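Local coordinates for nuclear RNA export factor 2 (Drosophila melanogaster, PDB 6MRK), which takes part in cotranscriptional transposon silencing in the ovary with Piwi and Nxt1, may help export mRNA, and is represented here by its NTF2-like domain, at residues L66-Y69 against N70-A73; R77-D80 against Y81-S85; V96-L99 against L100-P103; E27-E30 against F31-N34. All blocks are in the same frame, centred on the assembly; numbering follows the deposited sequence.

Interaction 1. Residues L66-Y69 against N70-A73; sequences LSKY and NRHA
The imidazole of H72 turns an edge to the helix, with CD2 3.5 Å from K68 O and that oxygen near the ring plane, while CG of R71 lies over one face, toward the rim. The guanidinium of R71 has S67 O over one face and K68 CD set obliquely to it. This follows from its torsions: CG stands between the backbone N and the carbonyl carbon (chi1 54°), and a bend at chi3 folds the chain back along the helix. K68, itself bent at chi2, and R71 run side by side in the same direction. Their charged ends, K68 NZ and R71 NH1, are 4.3 Å apart, two like charges close together at a partly exposed surface, where water probably screens them.

Backbone bonds fix these positions. L66 O accepts N70 N at 3.0 Å, nearly straight (165°). It also accepts Y69 N and, weakly, the amide ND2 of N70, so asparagine suits a helix end by adding a side-chain donor. R71 N continues the i-to-i+4 pattern to S67 O at 2.9 Å. H72 N then switches to i-to-i+3, bonding Y69 O at 3.1 Å. Behind this polar surface, L66 and Y69 turn inward onto L154 and I187 of the sheet, where a large apolar residue and an aromatic one fit; Y69 OH also makes a weak hydrogen bond to D134. The whole is the C-terminal end of helix 59-70, unwinding through a type I beta turn from N70 to A73, in an NTF2-like domain whose helices pack on a curved sheet.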
loop_
_atom_site.group_PDB
_atom_site.type_symbol
_atom_site.label_atom_id
_atom_site.label_comp_id
_atom_site.label_asym_id
_atom_site.label_seq_id
_atom_site.Cartn_x
_atom_site.Cartn_y
_atom_site.Cartn_z
ATOM N N LEU A 66 -20.166 -2.558 0.074
ATOM C CA LEU A 66 -18.886 -2.152 0.719
ATOM C C LEU A 66 -18.602 -2.992 1.959
ATOM O O LEU A 66 -17.430 -3.025 2.388
ATOM C CB LEU A 66 -18.963 -0.688 1.135
ATOM C CG LEU A 66 -18.507 0.309 0.085
ATOM C CD1 LEU A 66 -18.540 1.688 0.679
ATOM C CD2 LEU A 66 -17.106 0.004 -0.426
ATOM N N SER A 67 -19.635 -3.587 2.553
ATOM C CA SER A 67 -19.492 -4.472 3.733
ATOM C C SER A 67 -18.680 -5.719 3.343
ATOM O O SER A 67 -18.037 -6.306 4.218
ATOM C CB SER A 67 -20.833 -4.810 4.327
ATOM O OG SER A 67 -21.611 -5.575 3.429
ATOM N N LYS A 68 -18.683 -6.094 2.068
ATOM C CA LYS A 68 -17.957 -7.288 1.576
ATOM C C LYS A 68 -16.466 -7.121 1.881
ATOM O O LYS A 68 -15.794 -8.143 2.130
ATOM C CB LYS A 68 -18.192 -7.474 0.075
ATOM C CG LYS A 68 -19.644 -7.642 -0.336
ATOM C CD LYS A 68 -20.239 -8.976 0.037
ATOM C CE LYS A 68 -21.711 -9.057 -0.326
ATOM N NZ LYS A 68 -22.477 -9.911 0.615
ATOM N N TYR A 69 -15.979 -5.877 1.827
ATOM C CA TYR A 69 -14.577 -5.480 2.127
ATOM C C TYR A 69 -14.464 -5.142 3.611
ATOM O O TYR A 69 -13.548 -5.639 4.280
ATOM C CB TYR A 69 -14.139 -4.272 1.292
ATOM C CG TYR A 69 -14.203 -4.516 -0.192
ATOM C CD1 TYR A 69 -13.198 -5.214 -0.842
ATOM C CD2 TYR A 69 -15.300 -4.093 -0.937
ATOM C CE1 TYR A 69 -13.272 -5.470 -2.202
ATOM C CE2 TYR A 69 -15.390 -4.350 -2.297
ATOM C CZ TYR A 69 -14.366 -5.034 -2.935
ATOM O OH TYR A 69 -14.420 -5.271 -4.285
ATOM N N ASN A 70 -15.390 -4.315 4.090
ATOM C CA ASN A 70 -15.381 -3.774 5.473
ATOM C C ASN A 70 -15.351 -4.897 6.512
ATOM O O ASN A 70 -14.668 -4.723 7.551
ATOM C CB ASN A 70 -16.583 -2.876 5.746
ATOM C CG ASN A 70 -16.213 -1.420 5.603
ATOM O OD1 ASN A 70 -15.321 -0.940 6.305
ATOM N ND2 ASN A 70 -16.865 -0.721 4.687
ATOM N N ARG A 71 -16.071 -5.992 6.284
ATOM C CA ARG A 71 -16.179 -7.063 7.313
ATOM C C ARG A 71 -14.788 -7.615 7.641
ATOM O O ARG A 71 -14.662 -8.270 8.683
ATOM C CB ARG A 71 -17.114 -8.197 6.888
ATOM C CG ARG A 71 -16.788 -8.827 5.544
ATOM C CD ARG A 71 -17.431 -10.187 5.437
ATOM N NE ARG A 71 -18.883 -10.077 5.584
ATOM C CZ ARG A 71 -19.802 -10.448 4.687
ATOM N NH1 ARG A 71 -19.460 -10.986 3.520
ATOM N NH2 ARG A 71 -21.080 -10.288 4.983
ATOM N N HIS A 72 -13.787 -7.346 6.803
ATOM C CA HIS A 72 -12.400 -7.848 6.961
ATOM C C HIS A 72 -11.420 -6.702 7.207
ATOM O O HIS A 72 -10.215 -6.996 7.418
ATOM C CB HIS A 72 -11.960 -8.575 5.691
ATOM C CG HIS A 72 -12.822 -9.730 5.317
ATOM N ND1 HIS A 72 -12.869 -10.883 6.082
ATOM C CD2 HIS A 72 -13.639 -9.923 4.261
ATOM C CE1 HIS A 72 -13.699 -11.735 5.522
ATOM N NE2 HIS A 72 -14.181 -11.169 4.398
ATOM N N ALA A 73 -11.885 -5.451 7.141
ATOM C CA ALA A 73 -10.992 -4.277 7.063
ATOM C C ALA A 73 -10.317 -4.079 8.415
ATOM O O ALA A 73 -10.827 -4.580 9.420
ATOM C CB ALA A 73 -11.737 -3.053 6.608
#

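Interaction 2. Residues R77-D80 against Y81-S85; sequences RNKD and YSKAS
A tight four-residue turn from D80 to K83, in the long loop joining helix 59-70 to strand 89-90, brings the side chains of two charged residues onto one side of the chain. Its closing bond runs from K83 N to D80 O, 2.9 Å long and bent, with an N-H...O angle of 140°.

The same two residues meet again through their side chains, which lie alongside and point the same way. D80 OD1 and K83 NZ form a salt bridge at 3.6 Å, a rather long one on the surface. D80 sends CG away from the carbonyl carbon (chi1 -44°), which leaves its carboxylate beside the lysine chain; K83 bends at chi2 to bring its ammonium group round. Aspartate is short enough and lysine long enough to span the turn. K79 adds an apolar touch: its CE lies 3.8 Å from K83 CB, the two chains crossing at about a right angle. Of their ammonium groups, NZ of K79 is 6.5 Å from NZ of K83.

Y81, the second residue of the turn, has its OH hydrogen-bonded to an acidic side chain of the other protein chain, probably Nxt1, and A84 packs on an apolar side chain of that chain; A84 O also accepts from R74 NH2. The chain coils on past K83, for A84 N makes a weak bond to Y81 O at 3.4 Å. Two successive i-to-i+3 turns in this loop thus set an aromatic and a small apolar residue against the partner subunit of the NTF2-like heterodimer.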
loop_
_atom_site.group_PDB
_atom_site.type_symbol
_atom_site.label_atom_id
_atom_site.label_comp_id
_atom_site.label_asym_id
_atom_site.label_seq_id
_atom_site.Cartn_x
_atom_site.Cartn_y
_atom_site.Cartn_z
ATOM N N ARG A 77 -6.229 3.494 13.593
ATOM C CA ARG A 77 -6.521 4.905 13.960
ATOM C C ARG A 77 -7.389 4.887 15.221
ATOM O O ARG A 77 -8.528 4.414 15.124
ATOM C CB ARG A 77 -7.223 5.643 12.819
ATOM C CG ARG A 77 -7.641 7.065 13.172
ATOM C CD ARG A 77 -6.449 7.993 13.156
ATOM N NE ARG A 77 -6.805 9.392 13.351
ATOM C CZ ARG A 77 -5.933 10.352 13.653
ATOM N NH1 ARG A 77 -4.649 10.064 13.817
ATOM N NH2 ARG A 77 -6.342 11.602 13.789
ATOM N N ASN A 78 -6.843 5.350 16.349
ATOM C CA ASN A 78 -7.535 5.482 17.663
ATOM C C ASN A 78 -7.866 4.115 18.273
ATOM O O ASN A 78 -8.721 4.080 19.171
ATOM C CB ASN A 78 -8.819 6.312 17.568
ATOM C CG ASN A 78 -8.679 7.642 18.269
ATOM O OD1 ASN A 78 -8.006 8.539 17.759
ATOM N ND2 ASN A 78 -9.293 7.761 19.439
ATOM N N LYS A 79 -7.207 3.037 17.856
ATOM C CA LYS A 79 -7.551 1.686 18.358
ATOM C C LYS A 79 -6.640 1.318 19.527
ATOM O O LYS A 79 -5.553 1.897 19.673
ATOM C CB LYS A 79 -7.468 0.641 17.248
ATOM C CG LYS A 79 -8.348 -0.570 17.489
ATOM C CD LYS A 79 -8.075 -1.713 16.547
ATOM C CE LYS A 79 -9.297 -2.574 16.307
ATOM N NZ LYS A 79 -10.185 -1.981 15.277
ATOM N N ASP A 80 -7.103 0.379 20.341
ATOM C CA ASP A 80 -6.391 -0.126 21.541
ATOM C C ASP A 80 -5.311 -1.093 21.047
ATOM O O ASP A 80 -5.619 -1.980 20.233
ATOM C CB ASP A 80 -7.419 -0.665 22.543
ATOM C CG ASP A 80 -8.614 0.279 22.688
ATOM O OD1 ASP A 80 -9.550 0.224 21.819
ATOM O OD2 ASP A 80 -8.584 1.110 23.624
ATOM N N TYR A 81 -4.079 -0.898 21.502
ATOM C CA TYR A 81 -2.860 -1.541 20.946
ATOM C C TYR A 81 -2.923 -3.066 21.085
ATOM O O TYR A 81 -2.215 -3.794 20.365
ATOM C CB TYR A 81 -1.626 -0.941 21.623
ATOM C CG TYR A 81 -1.289 0.463 21.168
ATOM C CD1 TYR A 81 -1.393 0.818 19.828
ATOM C CD2 TYR A 81 -0.850 1.432 22.062
ATOM C CE1 TYR A 81 -1.089 2.095 19.391
ATOM C CE2 TYR A 81 -0.531 2.713 21.638
ATOM C CZ TYR A 81 -0.652 3.041 20.299
ATOM O OH TYR A 81 -0.338 4.288 19.849
ATOM N N SER A 82 -3.766 -3.546 21.987
ATOM C CA SER A 82 -4.005 -4.987 22.219
ATOM C C SER A 82 -4.741 -5.612 21.026
ATOM O O SER A 82 -4.422 -6.757 20.686
ATOM C CB SER A 82 -4.772 -5.189 23.504
ATOM O OG SER A 82 -6.037 -4.534 23.477
ATOM N N LYS A 83 -5.698 -4.900 20.426
ATOM C CA LYS A 83 -6.494 -5.407 19.277
ATOM C C LYS A 83 -5.697 -5.274 17.978
ATOM O O LYS A 83 -6.319 -5.345 16.898
ATOM C CB LYS A 83 -7.794 -4.616 19.107
ATOM C CG LYS A 83 -8.889 -4.959 20.097
ATOM C CD LYS A 83 -9.572 -3.721 20.549
ATOM C CE LYS A 83 -10.733 -3.997 21.466
ATOM N NZ LYS A 83 -11.514 -2.755 21.642
ATOM N N ALA A 84 -4.382 -5.082 18.058
ATOM C CA ALA A 84 -3.573 -4.743 16.872
ATOM C C ALA A 84 -3.509 -5.937 15.901
ATOM O O ALA A 84 -3.265 -5.712 14.700
ATOM C CB ALA A 84 -2.212 -4.267 17.299
ATOM N N SER A 85 -3.721 -7.164 16.374
ATOM C CA SER A 85 -3.706 -8.376 15.515
ATOM C C SER A 85 -5.001 -8.455 14.710
ATOM O O SER A 85 -4.965 -8.997 13.581
ATOM C CB SER A 85 -3.491 -9.627 16.308
ATOM O OG SER A 85 -2.126 -9.723 16.679
#

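Interaction 3. Residues V96-L99 against L100-P103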
loop_
_atom_site.group_PDB
_atom_site.type_symbol
_atom_site.label_atom_id
_atom_site.label_comp_id
_atom_site.label_asym_id
_atom_site.label_seq_id
_atom_site.Cartn_x
_atom_site.Cartn_y
_atom_site.Cartn_z
ATOM N N VAL A 96 -5.322 -16.531 1.249
ATOM C CA VAL A 96 -6.122 -16.934 0.062
ATOM C C VAL A 96 -7.562 -17.136 0.531
ATOM O O VAL A 96 -8.493 -16.768 -0.210
ATOM C CB VAL A 96 -5.520 -18.168 -0.630
ATOM C CG1 VAL A 96 -6.223 -18.489 -1.934
ATOM C CG2 VAL A 96 -4.049 -17.960 -0.913
ATOM N N GLU A 97 -7.724 -17.639 1.749
ATOM C CA GLU A 97 -9.037 -17.845 2.424
ATOM C C GLU A 97 -9.817 -16.522 2.480
ATOM O O GLU A 97 -11.015 -16.569 2.226
ATOM C CB GLU A 97 -8.800 -18.485 3.799
ATOM C CG GLU A 97 -9.903 -18.269 4.825
ATOM C CD GLU A 97 -9.785 -19.088 6.108
ATOM O OE1 GLU A 97 -8.866 -19.931 6.198
ATOM O OE2 GLU A 97 -10.643 -18.905 7.006
ATOM N N ILE A 98 -9.185 -15.389 2.802
ATOM C CA ILE A 98 -9.880 -14.066 2.873
ATOM C C ILE A 98 -10.165 -13.608 1.445
ATOM O O ILE A 98 -11.274 -13.116 1.193
ATOM C CB ILE A 98 -9.066 -13.006 3.658
ATOM C CG1 ILE A 98 -8.979 -13.342 5.147
ATOM C CG2 ILE A 98 -9.645 -11.608 3.446
ATOM C CD1 ILE A 98 -10.326 -13.652 5.786
ATOM N N LEU A 99 -9.180 -13.770 0.568
ATOM C CA LEU A 99 -9.200 -13.265 -0.823
ATOM C C LEU A 99 -10.350 -13.905 -1.603
ATOM O O LEU A 99 -10.832 -13.271 -2.556
ATOM C CB LEU A 99 -7.852 -13.589 -1.473
ATOM C CG LEU A 99 -6.866 -12.428 -1.632
ATOM C CD1 LEU A 99 -6.777 -11.560 -0.394
ATOM C CD2 LEU A 99 -5.497 -12.958 -1.990
ATOM N N LEU A 100 -10.755 -15.119 -1.236
ATOM C CA LEU A 100 -11.817 -15.865 -1.955
ATOM C C LEU A 100 -13.207 -15.395 -1.528
ATOM O O LEU A 100 -14.189 -15.814 -2.169
ATOM C CB LEU A 100 -11.635 -17.358 -1.680
ATOM C CG LEU A 100 -10.476 -18.009 -2.429
ATOM C CD1 LEU A 100 -10.490 -19.505 -2.227
ATOM C CD2 LEU A 100 -10.550 -17.701 -3.911
ATOM N N GLN A 101 -13.286 -14.583 -0.477
ATOM C CA GLN A 101 -14.559 -14.063 0.072
ATOM C C GLN A 101 -14.856 -12.684 -0.497
ATOM O O GLN A 101 -15.972 -12.179 -0.250
ATOM C CB GLN A 101 -14.470 -13.930 1.581
ATOM C CG GLN A 101 -13.964 -15.195 2.237
ATOM C CD GLN A 101 -14.149 -15.134 3.726
ATOM O OE1 GLN A 101 -13.206 -15.303 4.489
ATOM N NE2 GLN A 101 -15.362 -14.845 4.155
ATOM N N LEU A 102 -13.883 -12.069 -1.165
ATOM C CA LEU A 102 -14.053 -10.702 -1.695
ATOM C C LEU A 102 -14.874 -10.809 -2.969
ATOM O O LEU A 102 -14.994 -11.873 -3.575
ATOM C CB LEU A 102 -12.683 -10.066 -1.922
ATOM C CG LEU A 102 -11.822 -9.934 -0.668
ATOM C CD1 LEU A 102 -10.472 -9.337 -1.021
ATOM C CD2 LEU A 102 -12.515 -9.088 0.389
ATOM N N PRO A 103 -15.563 -9.727 -3.360
ATOM C CA PRO A 103 -16.358 -9.755 -4.581
ATOM C C PRO A 103 -15.513 -9.912 -5.843
ATOM O O PRO A 103 -14.335 -9.698 -5.827
ATOM C CB PRO A 103 -17.069 -8.395 -4.601
ATOM C CG PRO A 103 -16.253 -7.528 -3.665
ATOM C CD PRO A 103 -15.689 -8.463 -2.616
#
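V96 O and I98 O take the two backbone bonds that cross this helix end. L100 N reaches V96 O at 3.0 Å, an i-to-i+4 bond. Q101 N turns to I98 O, also at 3.0 Å, but one residue nearer in sequence. This shift from four-residue to three-residue spacing marks the C-terminal end of helix 92-99, where the chain leaves to enter strand 104-119, a long strand of the NTF2-like sheet.

Among the apolar contacts, the buried V96 meets the exposed L100 at the edge of the core, CG1 of V96 lying 4.3 Å from CG of L100, and L100 also touches R32. Deeper in, L99 CD1 approaches L102 CD1 at 4.4 Å; L102 points its CB toward the helix, with CG swung away from the carbonyl carbon (chi1 -61°). Branched aliphatic chains suit this side, for L99 and L102 together meet F26 of helix 12-27 and residues of strand 44-49. P103 instead packs on K68 and Y69.

Polar groups of the exit serve another part of the chain: the carbonyls of L99, L102 and P103 accept hydrogen bonds from the guanidinium of R32.

Interaction 4. Residues E27-E30 against F31-N34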
loop_
_atom_site.group_PDB
_atom_site.type_symbol
_atom_site.label_atom_id
_atom_site.label_comp_id
_atom_site.label_asym_id
_atom_site.label_seq_id
_atom_site.Cartn_x
_atom_site.Cartn_y
_atom_site.Cartn_z
ATOM N N GLU A 27 -9.185 -11.030 -10.713
ATOM C CA GLU A 27 -10.472 -10.529 -11.281
ATOM C C GLU A 27 -11.586 -11.557 -11.081
ATOM O O GLU A 27 -12.548 -11.244 -10.340
ATOM C CB GLU A 27 -10.306 -10.130 -12.756
ATOM C CG GLU A 27 -9.549 -8.815 -12.912
ATOM C CD GLU A 27 -9.732 -8.019 -14.191
ATOM O OE1 GLU A 27 -10.278 -8.572 -15.169
ATOM O OE2 GLU A 27 -9.315 -6.836 -14.203
ATOM N N ASN A 28 -11.479 -12.721 -11.718
ATOM C CA ASN A 28 -12.535 -13.764 -11.646
ATOM C C ASN A 28 -12.333 -14.557 -10.351
ATOM O O ASN A 28 -11.302 -15.251 -10.223
ATOM C CB ASN A 28 -12.572 -14.625 -12.910
ATOM C CG ASN A 28 -13.733 -15.592 -12.932
ATOM O OD1 ASN A 28 -14.359 -15.841 -11.906
ATOM N ND2 ASN A 28 -14.018 -16.147 -14.096
ATOM N N ASP A 29 -13.293 -14.447 -9.427
ATOM C CA ASP A 29 -13.226 -15.023 -8.053
ATOM C C ASP A 29 -13.306 -16.554 -8.110
ATOM O O ASP A 29 -12.874 -17.184 -7.141
ATOM C CB ASP A 29 -14.299 -14.434 -7.125
ATOM C CG ASP A 29 -15.727 -14.461 -7.652
ATOM O OD1 ASP A 29 -15.905 -14.429 -8.889
ATOM O OD2 ASP A 29 -16.655 -14.496 -6.814
ATOM N N GLU A 30 -13.829 -17.112 -9.205
ATOM C CA GLU A 30 -13.924 -18.577 -9.457
ATOM C C GLU A 30 -12.533 -19.222 -9.549
ATOM O O GLU A 30 -12.403 -20.371 -9.103
ATOM C CB GLU A 30 -14.683 -18.862 -10.756
ATOM C CG GLU A 30 -16.144 -19.230 -10.565
ATOM C CD GLU A 30 -16.742 -19.894 -11.796
ATOM O OE1 GLU A 30 -17.195 -19.158 -12.717
ATOM O OE2 GLU A 30 -16.711 -21.149 -11.853
ATOM N N PHE A 31 -11.551 -18.545 -10.148
ATOM C CA PHE A 31 -10.188 -19.095 -10.391
ATOM C C PHE A 31 -9.168 -18.325 -9.540
ATOM O O PHE A 31 -7.948 -18.392 -9.791
ATOM C CB PHE A 31 -9.885 -19.094 -11.894
ATOM C CG PHE A 31 -10.980 -19.737 -12.712
ATOM C CD1 PHE A 31 -11.277 -21.088 -12.564
ATOM C CD2 PHE A 31 -11.763 -18.981 -13.578
ATOM C CE1 PHE A 31 -12.313 -21.672 -13.282
ATOM C CE2 PHE A 31 -12.791 -19.570 -14.298
ATOM C CZ PHE A 31 -13.066 -20.913 -14.148
ATOM N N ARG A 32 -9.657 -17.654 -8.503
ATOM C CA ARG A 32 -8.835 -16.747 -7.674
ATOM C C ARG A 32 -7.992 -17.547 -6.681
ATOM O O ARG A 32 -6.986 -17.006 -6.198
ATOM C CB ARG A 32 -9.737 -15.766 -6.942
ATOM C CG ARG A 32 -8.947 -14.690 -6.226
ATOM C CD ARG A 32 -9.914 -13.823 -5.486
ATOM N NE ARG A 32 -10.666 -12.985 -6.403
ATOM C CZ ARG A 32 -11.753 -12.333 -6.052
ATOM N NH1 ARG A 32 -12.184 -12.453 -4.813
ATOM N NH2 ARG A 32 -12.407 -11.583 -6.920
ATOM N N HIS A 33 -8.373 -18.789 -6.396
ATOM C CA HIS A 33 -7.581 -19.730 -5.558
ATOM C C HIS A 33 -6.172 -19.929 -6.147
ATOM O O HIS A 33 -5.253 -20.292 -5.381
ATOM C CB HIS A 33 -8.309 -21.079 -5.412
ATOM C CG HIS A 33 -8.557 -21.833 -6.686
ATOM N ND1 HIS A 33 -9.577 -21.501 -7.556
ATOM C CD2 HIS A 33 -7.952 -22.913 -7.223
ATOM C CE1 HIS A 33 -9.581 -22.326 -8.581
ATOM N NE2 HIS A 33 -8.591 -23.207 -8.399
ATOM N N ASN A 34 -6.008 -19.719 -7.459
ATOM C CA ASN A 34 -4.754 -20.009 -8.199
ATOM C C ASN A 34 -3.692 -18.954 -7.898
ATOM O O ASN A 34 -2.605 -19.041 -8.491
ATOM C CB ASN A 34 -4.996 -20.104 -9.706
ATOM C CG ASN A 34 -5.662 -21.404 -10.091
ATOM O OD1 ASN A 34 -5.271 -22.467 -9.612
ATOM N ND2 ASN A 34 -6.690 -21.318 -10.925
#
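R32 lays a face of its guanidinium over the CB of D29, 3.4 Å above the plane and over its centre, instead of pairing with the aspartate's carboxylate. D29 has CG tucked between its backbone N and carbonyl carbon (chi1 51°), which leads the acid away; OD1 of D29 remains 4.9 Å from NH2 of R32. The guanidinium is satisfied through its rim. NH2 gives a weak, fairly straight hydrogen bond to E27 O, 3.4 Å away and near the guanidinium plane, NE bonds to F26 O, and NH1 and NH2 go on to carbonyls of residues 99-103. Arginine suits this buried place because its spread of N-H groups can reach several main-chain oxygens at once, and F26 adds a cation-pi contact.

The turn itself is shaped by N28. Its OD1 accepts E30 N at 3.0 Å, an Asx turn, and its backbone O takes a weak bond from F31 N at 3.3 Å. Asparagine fits because its short amide returns to the main chain just two residues on. The other end of that amide meets F31: ND2 of N28 lies 3.6 Å from CE2 of F31, the amide and ring planes being 66° apart. E30 CB sits over one face of the same ring, 4.0 Å from its centroid and 10° off the normal, a CH-pi contact that uses the methylene of a surface glutamate.

This segment follows helix 12-27 and runs into a 3-10 turn ahead of strand 44-49. E27 bonds through OE2 to H107 N of strand 104-119 and packs on F109, and N28 and D29 touch R104 of that strand, so the turn joins the helix end to the sheet.

Overall arrangement
Interactions 1 and 3 are both C-terminal ends of helices, partly buried, with L66, Y69, L99 and L102 turned onto the core and charged or amide groups outward. They also meet where H72 packs on I98 and Q101. Interaction 4, a surface turn after helix 12-27, nonetheless buries R32, whose guanidinium ties 27-34 to the carbonyls of 99-103, so interactions 3 and 4 share one polar junction, their centres about 9 Å apart. Interaction 2 differs: it lies about 32 Å from interaction 4, centre to centre, and relies on a surface salt bridge. It adjoins interaction 1 in sequence but faces the partner protein, which none of the other three contacts.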